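Local coordinates for uncharacterized protein DUF1185 (Bordetella bronchiseptica RB50, PDB 3BYQ) that is of unknown function but probably acts in amino-acid metabolism, adopting a novel variant of the Bacillus chorismate mutase fold, at residues G179-K183 and E184-V188. Residues are numbered along the deposited sequence; the frame is centred on the assembly and turned at random.
Sequences GGLTK and EAVSV
T182 and A185 close the first of two overlapping type I beta turns, T182-A185 and K183-V186, in the loop that follows strand 161-169, at the surface of this chorismate mutase-like fold. Backbone bonds set the curl: A185 N donates to T182 O at 3.0 Å, with an N-H...O angle of 135°. One residue on, V186 N makes a longer, weak bond to K183 O (3.3 Å). The threonine hydroxyl adds a third link. With chi1 at 64°, OG1 sits between its own backbone N and carbonyl carbon and leans over the turn, where it accepts a weak, bent bond from A185 N at 3.1 Å; the same N-H is thus shared between two oxygens of T182, and A185 CB lies 3.3 Å from OG1. The two charged side chains part ways: K183, bent at chi3, brings NZ to a salt bridge with E78, whereas E184, bent at chi2, in one of its two conformers folds back to set OE1 alongside T182 CB at 3.6 Å. The apolar contacts come from L181, which like V186 also touches V142. Its CG, anti to the backbone N (chi1 -171°), swings toward the turn. CD1 meets A185 CB at 3.6 Å, and CD2 meets V186 CG2 at 4.0 Å, the leucine and valine side chains crossing at about a right angle.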
ATOM      1  N   GLY B 179     -24.192  21.644  11.348  1.00 19.36           N
ATOM      2  CA  GLY B 179     -25.477  21.639  12.032  1.00 20.28           C
ATOM      3  C   GLY B 179     -25.851  20.236  12.433  1.00 19.97           C
ATOM      4  O   GLY B 179     -25.006  19.474  12.878  1.00 18.56           O
ATOM      5  N   GLY B 180     -27.128  19.924  12.254  1.00 19.71           N
ATOM      6  CA  GLY B 180     -27.694  18.640  12.626  1.00 19.68           C
ATOM      7  C   GLY B 180     -27.935  18.530  14.124  1.00 18.39           C
ATOM      8  O   GLY B 180     -27.850  19.508  14.861  1.00 20.80           O
ATOM      9  N   LEU B 181     -28.217  17.312  14.576  1.00 17.56           N
ATOM     10  CA  LEU B 181     -28.526  17.083  16.000  1.00 16.78           C
ATOM     11  C   LEU B 181     -27.318  17.395  16.826  1.00 17.89           C
ATOM     12  O   LEU B 181     -26.230  16.986  16.478  1.00 18.73           O
ATOM     13  CB  LEU B 181     -28.961  15.636  16.236  1.00 17.49           C
ATOM     14  CG  LEU B 181     -29.507  15.312  17.632  1.00 20.92           C
ATOM     15  CD1 LEU B 181     -30.894  15.917  17.830  1.00 20.04           C
ATOM     16  CD2 LEU B 181     -29.496  13.799  17.881  1.00 20.38           C
ATOM     17  N   THR B 182     -27.529  18.130  17.904  1.00 17.53           N
ATOM     18  CA  THR B 182     -26.472  18.509  18.821  1.00 17.35           C
ATOM     19  C   THR B 182     -26.646  17.752  20.106  1.00 18.16           C
ATOM     20  O   THR B 182     -27.677  17.183  20.366  1.00 18.01           O
ATOM     21  CB  THR B 182     -26.528  20.003  19.180  1.00 19.51           C
ATOM     22  OG1 THR B 182     -27.750  20.284  19.886  1.00 17.86           O
ATOM     23  CG2 THR B 182     -26.435  20.872  17.912  1.00 17.92           C
ATOM     24  N   LYS B 183     -25.603  17.758  20.911  1.00 16.20           N
ATOM     25  CA  LYS B 183     -25.621  17.094  22.231  1.00 17.87           C
ATOM     26  C   LYS B 183     -26.753  17.640  23.068  1.00 19.62           C
ATOM     27  O   LYS B 183     -27.461  16.901  23.751  1.00 20.39           O
ATOM     28  CB  LYS B 183     -24.305  17.255  22.977  1.00 20.70           C
ATOM     29  CG  LYS B 183     -23.167  16.551  22.314  1.00 20.90           C
ATOM     30  CD  LYS B 183     -21.894  16.586  23.156  1.00 24.93           C
ATOM     31  CE  LYS B 183     -21.388  17.969  23.460  1.00 31.34           C
ATOM     32  NZ  LYS B 183     -20.134  17.803  24.223  1.00 29.83           N
ATOM     33  N   GLU B 184     -26.941  18.953  22.986  1.00 16.91           N
ATOM     34  CA  GLU B 184     -27.986  19.640  23.735  0.50 18.30           C
ATOM     35  C   GLU B 184     -29.386  19.306  23.256  1.00 20.03           C
ATOM     36  O   GLU B 184     -30.359  19.408  24.004  1.00 21.13           O
ATOM     37  CB  GLU B 184     -27.791  21.163  23.670  0.50 18.40           C
ATOM     38  CG  GLU B 184     -26.550  21.639  24.375  0.50 18.23           C
ATOM     39  CD  GLU B 184     -25.271  21.557  23.545  0.50 19.24           C
ATOM     40  OE1 GLU B 184     -25.263  21.081  22.380  0.50 15.79           O
ATOM     41  OE2 GLU B 184     -24.237  21.990  24.087  0.50 29.25           O
ATOM     42  N   ALA B 185     -29.489  18.908  22.007  1.00 18.03           N
ATOM     43  CA  ALA B 185     -30.780  18.595  21.396  1.00 17.07           C
ATOM     44  C   ALA B 185     -31.202  17.157  21.590  1.00 16.63           C
ATOM     45  O   ALA B 185     -32.335  16.822  21.326  1.00 21.06           O
ATOM     46  CB  ALA B 185     -30.771  18.924  19.895  1.00 18.46           C
ATOM     47  N   VAL B 186     -30.309  16.324  22.087  1.00 15.69           N
ATOM     48  CA  VAL B 186     -30.661  14.910  22.316  1.00 18.14           C
ATOM     49  C   VAL B 186     -31.821  14.871  23.325  1.00 20.46           C
ATOM     50  O   VAL B 186     -31.712  15.375  24.454  1.00 20.88           O
ATOM     51  CB  VAL B 186     -29.467  14.081  22.790  1.00 19.45           C
ATOM     52  CG1 VAL B 186     -29.914  12.671  23.293  1.00 20.39           C
ATOM     53  CG2 VAL B 186     -28.405  13.973  21.698  1.00 18.28           C
ATOM     54  N   SER B 187     -32.909  14.242  22.905  1.00 20.10           N
ATOM     55  CA  SER B 187     -34.130  14.221  23.719  1.00 19.26           C
ATOM     56  C   SER B 187     -34.863  12.914  23.819  1.00 18.16           C
ATOM     57  O   SER B 187     -35.672  12.744  24.730  1.00 20.52           O
ATOM     58  CB  SER B 187     -35.076  15.306  23.229  1.00 23.72           C
ATOM     59  OG  SER B 187     -35.569  15.003  21.942  1.00 24.66           O
ATOM     60  N   VAL B 188     -34.621  11.990  22.909  1.00 17.86           N
ATOM     61  CA  VAL B 188     -35.304  10.700  22.942  1.00 18.24           C
ATOM     62  C   VAL B 188     -34.583   9.755  23.870  1.00 19.76           C
ATOM     63  O   VAL B 188     -35.208   8.999  24.638  1.00 21.50           O
ATOM     64  CB  VAL B 188     -35.461  10.083  21.539  1.00 18.55           C
ATOM     65  CG1 VAL B 188     -36.226   8.764  21.618  1.00 19.68           C
ATOM     66  CG2 VAL B 188     -36.143  11.073  20.617  1.00 19.17           C
TER